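Local coordinates for protein probable 2-phosphosulfolactate phosphatase (Clostridium acetobutylicum, PDB 1VR0) that catalyses the magnesium-dependent hydrolysis of (2R)-O-phospho-3-sulfolactate to (2R)-3-sulfolactate and phosphate, at residues I130-K144 against Y228-Y241. Sequence-based numbering, arbitrary orientation.
Sequences ILIGSVLNGEAVAEK and YCCKKDIVKLVPQY
Ile-130 and Tyr-241 run side by side, the isoleucine CD1 reaching the edge of the tyrosine ring, while a water joins Ile-130 N to Tyr-241 O and Gln-240 NE2. Tyr-241 N also donates to Ile-130 O. At Leu-131, CD2 lies 3.8 Å from CD of the Gln-240 amide and touches CG1 of Val-238 as well. Ile-132 N donates to Pro-239 O at 2.9 Å, and the isoleucine side chain crosses the proline ring at about a right angle. This short antiparallel pairing lays strand 240-242 beside strand 129-133 in the mixed sheet; the latter's other neighbour, strand 33-37, is parallel to it. Beyond the strand the chain makes a type I turn from Val-135 to Gly-138 into helix 138-148, and residues 228-238 pass alongside the turn and the start of the helix. Val-135 sets its CB against Cys-229 O (3.2 Å) and its CG1 toward the carbonyls of Cys-230 and Lys-231; the side chain of Cys-229 is about 7 Å from the bound sulfolactate. Leu-136 sends CD2 over one face of the Tyr-228 ring, 3.9 Å above its plane, and against CD1 of Ile-234; its carbonyl O accepts from Val-235 N, which sits above the carbonyl plane. CG of Asn-137 lies between its backbone N and carbonyl carbon (chi1 72°), which lets ND2 give one hydrogen to Ile-132 O and the other to Leu-237 O, 2.9 Å away with an angle of 166° at the hydrogen. Both acceptors lie in the amide plane, so the amide's rotation is fixed, and it joins Ile-132 to the 234-239 loop. On the helix, CB of Glu-139 rests on the Asp-233 carboxylate, though its own acid goes to Arg-181. Ala-140 N is linked through a water to Asp-233 OD1 and Val-235 O, and Val-238 CG2 sits 3.4 Å from Ala-140 O.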
ATOM      1  N   ILE A 130      20.897  -4.049  -3.518  1.00 39.48           N
ATOM      2  CA  ILE A 130      19.907  -4.564  -2.571  1.00 39.26           C
ATOM      3  C   ILE A 130      20.461  -4.549  -1.139  1.00 38.93           C
ATOM      4  O   ILE A 130      21.355  -5.315  -0.808  1.00 39.08           O
ATOM      5  CB  ILE A 130      19.460  -6.003  -2.872  1.00 39.31           C
ATOM      6  CG1 ILE A 130      18.818  -6.117  -4.254  1.00 39.42           C
ATOM      7  CG2 ILE A 130      18.479  -6.480  -1.769  1.00 38.77           C
ATOM      8  CD1 ILE A 130      19.758  -6.497  -5.315  1.00 40.25           C
ATOM      9  N   LEU A 131      19.899  -3.702  -0.296  1.00 38.66           N
ATOM     10  CA  LEU A 131      20.281  -3.612   1.110  1.00 38.72           C
ATOM     11  C   LEU A 131      19.333  -4.367   2.002  1.00 38.52           C
ATOM     12  O   LEU A 131      18.159  -4.489   1.709  1.00 39.22           O
ATOM     13  CB  LEU A 131      20.281  -2.153   1.565  1.00 38.55           C
ATOM     14  CG  LEU A 131      21.140  -1.194   0.741  1.00 39.08           C
ATOM     15  CD1 LEU A 131      21.052   0.215   1.330  1.00 39.89           C
ATOM     16  CD2 LEU A 131      22.612  -1.653   0.671  1.00 39.76           C
ATOM     17  N   ILE A 132      19.831  -4.859   3.120  1.00 38.49           N
ATOM     18  CA  ILE A 132      18.977  -5.570   4.054  1.00 38.28           C
ATOM     19  C   ILE A 132      18.774  -4.682   5.249  1.00 38.41           C
ATOM     20  O   ILE A 132      19.736  -4.292   5.879  1.00 38.06           O
ATOM     21  CB  ILE A 132      19.602  -6.888   4.522  1.00 38.01           C
ATOM     22  CG1 ILE A 132      19.899  -7.800   3.318  1.00 37.78           C
ATOM     23  CG2 ILE A 132      18.688  -7.549   5.507  1.00 37.93           C
ATOM     24  CD1 ILE A 132      18.704  -8.048   2.376  1.00 36.70           C
ATOM     25  N   GLY A 133      17.517  -4.364   5.550  1.00 38.78           N
ATOM     26  CA  GLY A 133      17.210  -3.429   6.612  1.00 39.01           C
ATOM     27  C   GLY A 133      16.271  -3.961   7.661  1.00 39.24           C
ATOM     28  O   GLY A 133      15.486  -4.878   7.429  1.00 39.57           O
ATOM     29  N   SER A 134      16.371  -3.364   8.840  1.00 39.60           N
ATOM     30  CA  SER A 134      15.594  -3.784  10.003  1.00 39.68           C
ATOM     31  C   SER A 134      15.645  -2.627  10.959  1.00 39.67           C
ATOM     32  O   SER A 134      16.408  -1.661  10.742  1.00 39.80           O
ATOM     33  CB  SER A 134      16.237  -5.021  10.636  1.00 40.13           C
ATOM     34  OG  SER A 134      17.572  -4.761  11.108  1.00 40.00           O
ATOM     35  N   VAL A 135      14.903  -2.728  12.051  1.00 39.65           N
ATOM     36  CA  VAL A 135      15.032  -1.718  13.119  1.00 39.79           C
ATOM     37  C   VAL A 135      16.449  -1.689  13.669  1.00 39.42           C
ATOM     38  O   VAL A 135      16.991  -0.626  13.984  1.00 39.56           O
ATOM     39  CB  VAL A 135      14.008  -1.954  14.278  1.00 39.44           C
ATOM     40  CG1 VAL A 135      14.087  -0.852  15.331  1.00 39.75           C
ATOM     41  CG2 VAL A 135      12.623  -1.987  13.734  1.00 40.68           C
ATOM     42  N   LEU A 136      17.037  -2.869  13.782  1.00 39.48           N
ATOM     43  CA  LEU A 136      18.350  -3.028  14.414  1.00 39.77           C
ATOM     44  C   LEU A 136      19.442  -2.253  13.702  1.00 39.46           C
ATOM     45  O   LEU A 136      20.341  -1.760  14.354  1.00 39.49           O
ATOM     46  CB  LEU A 136      18.746  -4.501  14.423  1.00 40.11           C
ATOM     47  CG  LEU A 136      17.810  -5.470  15.124  1.00 40.31           C
ATOM     48  CD1 LEU A 136      18.088  -6.887  14.631  1.00 40.76           C
ATOM     49  CD2 LEU A 136      17.979  -5.328  16.620  1.00 40.12           C
ATOM     50  N   ASN A 137      19.383  -2.174  12.368  1.00 39.42           N
ATOM     51  CA  ASN A 137      20.393  -1.436  11.600  1.00 39.40           C
ATOM     52  C   ASN A 137      19.846  -0.252  10.799  1.00 39.52           C
ATOM     53  O   ASN A 137      20.469   0.198   9.837  1.00 39.37           O
ATOM     54  CB  ASN A 137      21.202  -2.388  10.707  1.00 39.33           C
ATOM     55  CG  ASN A 137      20.415  -2.920   9.534  1.00 38.18           C
ATOM     56  OD1 ASN A 137      19.200  -2.818   9.499  1.00 38.24           O
ATOM     57  ND2 ASN A 137      21.112  -3.483   8.562  1.00 36.21           N
ATOM     58  N   GLY A 138      18.712   0.277  11.240  1.00 39.74           N
ATOM     59  CA  GLY A 138      18.028   1.373  10.554  1.00 39.99           C
ATOM     60  C   GLY A 138      18.896   2.582  10.291  1.00 40.18           C
ATOM     61  O   GLY A 138      18.995   3.026   9.160  1.00 40.43           O
ATOM     62  N   GLU A 139      19.561   3.090  11.320  1.00 40.25           N
ATOM     63  CA  GLU A 139      20.439   4.238  11.146  1.00 40.73           C
ATOM     64  C   GLU A 139      21.549   3.945  10.128  1.00 40.17           C
ATOM     65  O   GLU A 139      21.838   4.766   9.242  1.00 40.39           O
ATOM     66  CB  GLU A 139      21.066   4.663  12.484  1.00 41.02           C
ATOM     67  CG  GLU A 139      20.100   5.233  13.523  1.00 43.35           C
ATOM     68  CD  GLU A 139      19.737   6.717  13.309  1.00 47.18           C
ATOM     69  OE1 GLU A 139      20.281   7.375  12.410  1.00 50.69           O
ATOM     70  OE2 GLU A 139      18.903   7.254  14.061  1.00 48.43           O
ATOM     71  N   ALA A 140      22.183   2.792  10.258  1.00 39.31           N
ATOM     72  CA  ALA A 140      23.285   2.459   9.377  1.00 38.83           C
ATOM     73  C   ALA A 140      22.795   2.318   7.934  1.00 38.92           C
ATOM     74  O   ALA A 140      23.501   2.674   7.001  1.00 38.36           O
ATOM     75  CB  ALA A 140      23.979   1.195   9.849  1.00 38.80           C
ATOM     76  N   VAL A 141      21.572   1.810   7.754  1.00 39.17           N
ATOM     77  CA  VAL A 141      20.980   1.695   6.412  1.00 39.06           C
ATOM     78  C   VAL A 141      20.779   3.082   5.794  1.00 39.01           C
ATOM     79  O   VAL A 141      20.990   3.283   4.603  1.00 38.60           O
ATOM     80  CB  VAL A 141      19.621   0.984   6.453  1.00 38.98           C
ATOM     81  CG1 VAL A 141      18.958   1.046   5.109  1.00 38.49           C
ATOM     82  CG2 VAL A 141      19.778  -0.472   6.921  1.00 39.67           C
ATOM     83  N   ALA A 142      20.333   4.024   6.614  1.00 38.84           N
ATOM     84  CA  ALA A 142      20.080   5.356   6.139  1.00 38.93           C
ATOM     85  C   ALA A 142      21.401   5.965   5.699  1.00 38.89           C
ATOM     86  O   ALA A 142      21.488   6.611   4.668  1.00 38.59           O
ATOM     87  CB  ALA A 142      19.436   6.165   7.211  1.00 39.16           C
ATOM     88  N   GLU A 143      22.448   5.704   6.459  1.00 39.08           N
ATOM     89  CA  GLU A 143      23.755   6.204   6.101  1.00 39.19           C
ATOM     90  C   GLU A 143      24.244   5.621   4.781  1.00 38.66           C
ATOM     91  O   GLU A 143      24.778   6.352   3.968  1.00 38.70           O
ATOM     92  CB  GLU A 143      24.725   5.906   7.211  1.00 39.34           C
ATOM     93  CG  GLU A 143      26.100   6.360   6.857  1.00 42.43           C
ATOM     94  CD  GLU A 143      26.962   6.552   8.056  1.00 46.34           C
ATOM     95  OE1 GLU A 143      26.479   7.187   9.026  1.00 50.09           O
ATOM     96  OE2 GLU A 143      28.113   6.066   8.029  1.00 48.35           O
ATOM     97  N   LYS A 144      24.020   4.329   4.551  1.00 38.61           N
ATOM     98  CA  LYS A 144      24.394   3.687   3.286  1.00 38.77           C
ATOM     99  C   LYS A 144      23.575   4.193   2.085  1.00 38.66           C
ATOM    100  O   LYS A 144      24.094   4.409   0.987  1.00 38.85           O
ATOM    101  CB  LYS A 144      24.287   2.172   3.414  1.00 39.02           C
ATOM    102  CG  LYS A 144      24.768   1.375   2.207  1.00 38.49           C
ATOM    103  CD  LYS A 144      26.220   1.495   1.949  1.00 37.17           C
ATOM    104  CE  LYS A 144      26.592   0.745   0.668  1.00 39.18           C
ATOM    105  NZ  LYS A 144      28.044   0.964   0.286  1.00 38.55           N
ATOM    106  N   TYR A 228      13.369  -7.849  21.001  1.00 39.77           N
ATOM    107  CA  TYR A 228      14.697  -7.718  20.452  1.00 39.62           C
ATOM    108  C   TYR A 228      14.649  -6.987  19.099  1.00 39.88           C
ATOM    109  O   TYR A 228      15.391  -6.034  18.877  1.00 39.68           O
ATOM    110  CB  TYR A 228      15.349  -9.110  20.324  1.00 39.19           C
ATOM    111  CG  TYR A 228      16.640  -9.076  19.577  1.00 38.19           C
ATOM    112  CD1 TYR A 228      17.820  -8.727  20.221  1.00 38.35           C
ATOM    113  CD2 TYR A 228      16.686  -9.318  18.213  1.00 37.19           C
ATOM    114  CE1 TYR A 228      19.028  -8.656  19.532  1.00 37.67           C
ATOM    115  CE2 TYR A 228      17.888  -9.245  17.510  1.00 37.04           C
ATOM    116  CZ  TYR A 228      19.052  -8.924  18.184  1.00 38.25           C
ATOM    117  OH  TYR A 228      20.254  -8.865  17.525  1.00 39.50           O
ATOM    118  N   CYS A 229      13.763  -7.428  18.213  1.00 40.23           N
ATOM    119  CA  CYS A 229      13.630  -6.824  16.881  1.00 41.17           C
ATOM    120  C   CYS A 229      13.146  -5.375  16.870  1.00 40.72           C
ATOM    121  O   CYS A 229      13.257  -4.695  15.848  1.00 40.76           O
ATOM    122  CB  CYS A 229      12.706  -7.663  16.005  1.00 41.27           C
ATOM    123  SG  CYS A 229      13.356  -9.328  15.696  1.00 44.22           S
ATOM    124  N   CYS A 230      12.618  -4.911  17.989  1.00 40.13           N
ATOM    125  CA  CYS A 230      12.255  -3.512  18.122  1.00 40.33           C
ATOM    126  C   CYS A 230      13.376  -2.618  18.640  1.00 40.26           C
ATOM    127  O   CYS A 230      13.176  -1.427  18.786  1.00 40.25           O
ATOM    128  CB  CYS A 230      11.066  -3.405  19.056  1.00 40.32           C
ATOM    129  SG  CYS A 230       9.580  -4.060  18.319  1.00 42.30           S
ATOM    130  N   LYS A 231      14.542  -3.184  18.953  1.00 40.27           N
ATOM    131  CA  LYS A 231      15.667  -2.385  19.429  1.00 40.10           C
ATOM    132  C   LYS A 231      16.317  -1.601  18.281  1.00 39.87           C
ATOM    133  O   LYS A 231      16.667  -2.146  17.235  1.00 39.76           O
ATOM    134  CB  LYS A 231      16.681  -3.269  20.169  1.00 40.16           C
ATOM    135  CG  LYS A 231      16.032  -4.048  21.319  1.00 41.04           C
ATOM    136  CD  LYS A 231      16.737  -3.956  22.661  1.00 42.25           C
ATOM    137  CE  LYS A 231      15.666  -3.822  23.820  1.00 43.46           C
ATOM    138  NZ  LYS A 231      16.204  -3.397  25.173  1.00 42.78           N
ATOM    139  N   LYS A 232      16.452  -0.303  18.486  1.00 39.99           N
ATOM    140  CA  LYS A 232      17.007   0.609  17.477  1.00 40.41           C
ATOM    141  C   LYS A 232      18.523   0.578  17.428  1.00 40.37           C
ATOM    142  O   LYS A 232      19.164   0.559  18.458  1.00 40.41           O
ATOM    143  CB  LYS A 232      16.576   2.073  17.765  1.00 40.13           C
ATOM    144  CG  LYS A 232      15.090   2.376  17.516  1.00 40.01           C
ATOM    145  CD  LYS A 232      14.724   3.793  17.932  1.00 39.66           C
ATOM    146  CE  LYS A 232      13.411   4.201  17.340  1.00 40.20           C
ATOM    147  NZ  LYS A 232      12.917   5.417  18.026  1.00 40.28           N
ATOM    148  N   ASP A 233      19.095   0.572  16.228  1.00 40.99           N
ATOM    149  CA  ASP A 233      20.493   1.002  16.047  1.00 41.16           C
ATOM    150  C   ASP A 233      21.480   0.253  16.905  1.00 41.09           C
ATOM    151  O   ASP A 233      22.407   0.848  17.450  1.00 41.41           O
ATOM    152  CB  ASP A 233      20.596   2.504  16.344  1.00 41.52           C
ATOM    153  CG  ASP A 233      21.963   3.098  16.002  1.00 43.95           C
ATOM    154  OD1 ASP A 233      22.596   2.760  14.958  1.00 46.60           O
ATOM    155  OD2 ASP A 233      22.420   3.942  16.802  1.00 48.43           O
ATOM    156  N   ILE A 234      21.297  -1.052  17.047  1.00 41.18           N
ATOM    157  CA  ILE A 234      22.293  -1.851  17.740  1.00 41.30           C
ATOM    158  C   ILE A 234      23.234  -2.547  16.760  1.00 40.82           C
ATOM    159  O   ILE A 234      24.272  -3.050  17.154  1.00 41.02           O
ATOM    160  CB  ILE A 234      21.694  -2.858  18.752  1.00 41.68           C
ATOM    161  CG1 ILE A 234      20.939  -3.993  18.076  1.00 42.28           C
ATOM    162  CG2 ILE A 234      20.792  -2.149  19.766  1.00 41.98           C
ATOM    163  CD1 ILE A 234      20.475  -5.026  19.120  1.00 42.41           C
ATOM    164  N   VAL A 235      22.908  -2.554  15.486  1.00 40.60           N
ATOM    165  CA  VAL A 235      23.825  -3.113  14.495  1.00 40.69           C
ATOM    166  C   VAL A 235      24.247  -2.018  13.510  1.00 40.72           C
ATOM    167  O   VAL A 235      23.398  -1.291  13.000  1.00 41.19           O
ATOM    168  CB  VAL A 235      23.168  -4.309  13.784  1.00 40.99           C
ATOM    169  CG1 VAL A 235      24.019  -4.780  12.607  1.00 40.24           C
ATOM    170  CG2 VAL A 235      22.913  -5.447  14.815  1.00 40.63           C
ATOM    171  N   LYS A 236      25.553  -1.884  13.288  1.00 40.86           N
ATOM    172  CA  LYS A 236      26.137  -0.838  12.414  1.00 41.02           C
ATOM    173  C   LYS A 236      26.460  -1.355  11.016  1.00 40.52           C
ATOM    174  O   LYS A 236      27.028  -0.658  10.202  1.00 40.76           O
ATOM    175  CB  LYS A 236      27.424  -0.271  13.029  1.00 41.34           C
ATOM    176  CG  LYS A 236      27.301   0.220  14.483  1.00 42.81           C
ATOM    177  CD  LYS A 236      26.109   1.174  14.703  1.00 44.85           C
ATOM    178  CE  LYS A 236      25.944   1.503  16.211  1.00 45.30           C
ATOM    179  NZ  LYS A 236      24.889   2.525  16.425  1.00 45.07           N
ATOM    180  N   LEU A 237      26.053  -2.575  10.750  1.00 40.50           N
ATOM    181  CA  LEU A 237      26.339  -3.269   9.512  1.00 40.72           C
ATOM    182  C   LEU A 237      25.134  -3.192   8.571  1.00 40.31           C
ATOM    183  O   LEU A 237      23.971  -3.286   9.023  1.00 39.59           O
ATOM    184  CB  LEU A 237      26.535  -4.729   9.864  1.00 41.35           C
ATOM    185  CG  LEU A 237      27.582  -5.473   9.113  1.00 43.65           C
ATOM    186  CD1 LEU A 237      28.939  -5.044   9.618  1.00 43.50           C
ATOM    187  CD2 LEU A 237      27.299  -6.946   9.366  1.00 45.70           C
ATOM    188  N   VAL A 238      25.409  -3.052   7.272  1.00 39.71           N
ATOM    189  CA  VAL A 238      24.361  -3.091   6.275  1.00 39.34           C
ATOM    190  C   VAL A 238      24.573  -4.221   5.300  1.00 39.15           C
ATOM    191  O   VAL A 238      25.232  -4.057   4.296  1.00 39.56           O
ATOM    192  CB  VAL A 238      24.297  -1.800   5.495  1.00 39.69           C
ATOM    193  CG1 VAL A 238      23.144  -1.857   4.499  1.00 39.77           C
ATOM    194  CG2 VAL A 238      24.125  -0.619   6.449  1.00 39.70           C
ATOM    195  N   PRO A 239      23.968  -5.373   5.560  1.00 39.40           N
ATOM    196  CA  PRO A 239      24.160  -6.468   4.622  1.00 39.77           C
ATOM    197  C   PRO A 239      23.640  -6.146   3.234  1.00 40.34           C
ATOM    198  O   PRO A 239      22.720  -5.347   3.061  1.00 39.96           O
ATOM    199  CB  PRO A 239      23.346  -7.614   5.222  1.00 39.72           C
ATOM    200  CG  PRO A 239      23.084  -7.232   6.628  1.00 39.86           C
ATOM    201  CD  PRO A 239      23.069  -5.738   6.662  1.00 39.47           C
ATOM    202  N   GLN A 240      24.239  -6.789   2.251  1.00 41.14           N
ATOM    203  CA  GLN A 240      23.936  -6.478   0.889  1.00 41.75           C
ATOM    204  C   GLN A 240      23.835  -7.768   0.092  1.00 41.79           C
ATOM    205  O   GLN A 240      24.706  -8.623   0.185  1.00 42.31           O
ATOM    206  CB  GLN A 240      25.031  -5.577   0.386  1.00 41.84           C
ATOM    207  CG  GLN A 240      24.650  -4.839  -0.824  1.00 44.33           C
ATOM    208  CD  GLN A 240      25.405  -3.536  -1.019  1.00 45.79           C
ATOM    209  OE1 GLN A 240      26.153  -3.056  -0.137  1.00 46.47           O
ATOM    210  NE2 GLN A 240      25.192  -2.944  -2.190  1.00 45.57           N
ATOM    211  N   TYR A 241      22.747  -7.912  -0.661  1.00 41.73           N
ATOM    212  CA  TYR A 241      22.512  -9.082  -1.514  1.00 41.33           C
ATOM    213  C   TYR A 241      23.128  -8.823  -2.889  1.00 40.94           C
ATOM    214  O   TYR A 241      22.861  -7.816  -3.512  1.00 40.80           O
ATOM    215  CB  TYR A 241      20.996  -9.362  -1.618  1.00 41.61           C
ATOM    216  CG  TYR A 241      20.586 -10.483  -2.557  1.00 42.20           C
ATOM    217  CD1 TYR A 241      20.843 -11.799  -2.249  1.00 42.95           C
ATOM    218  CD2 TYR A 241      19.905 -10.220  -3.739  1.00 44.80           C
ATOM    219  CE1 TYR A 241      20.480 -12.808  -3.093  1.00 43.72           C
ATOM    220  CE2 TYR A 241      19.526 -11.242  -4.592  1.00 44.47           C
ATOM    221  CZ  TYR A 241      19.827 -12.532  -4.262  1.00 43.56           C
ATOM    222  OH  TYR A 241      19.475 -13.574  -5.094  1.00 43.52           O
TER
HETATM  223  O   HOH W   1      23.549  -5.122  -3.694  1.00 32.32           O
HETATM  224  O   HOH W   2      14.519  -5.212  13.524  1.00 24.54           O
HETATM  225  O   HOH W   3      22.222   1.120  12.946  1.00 28.08           O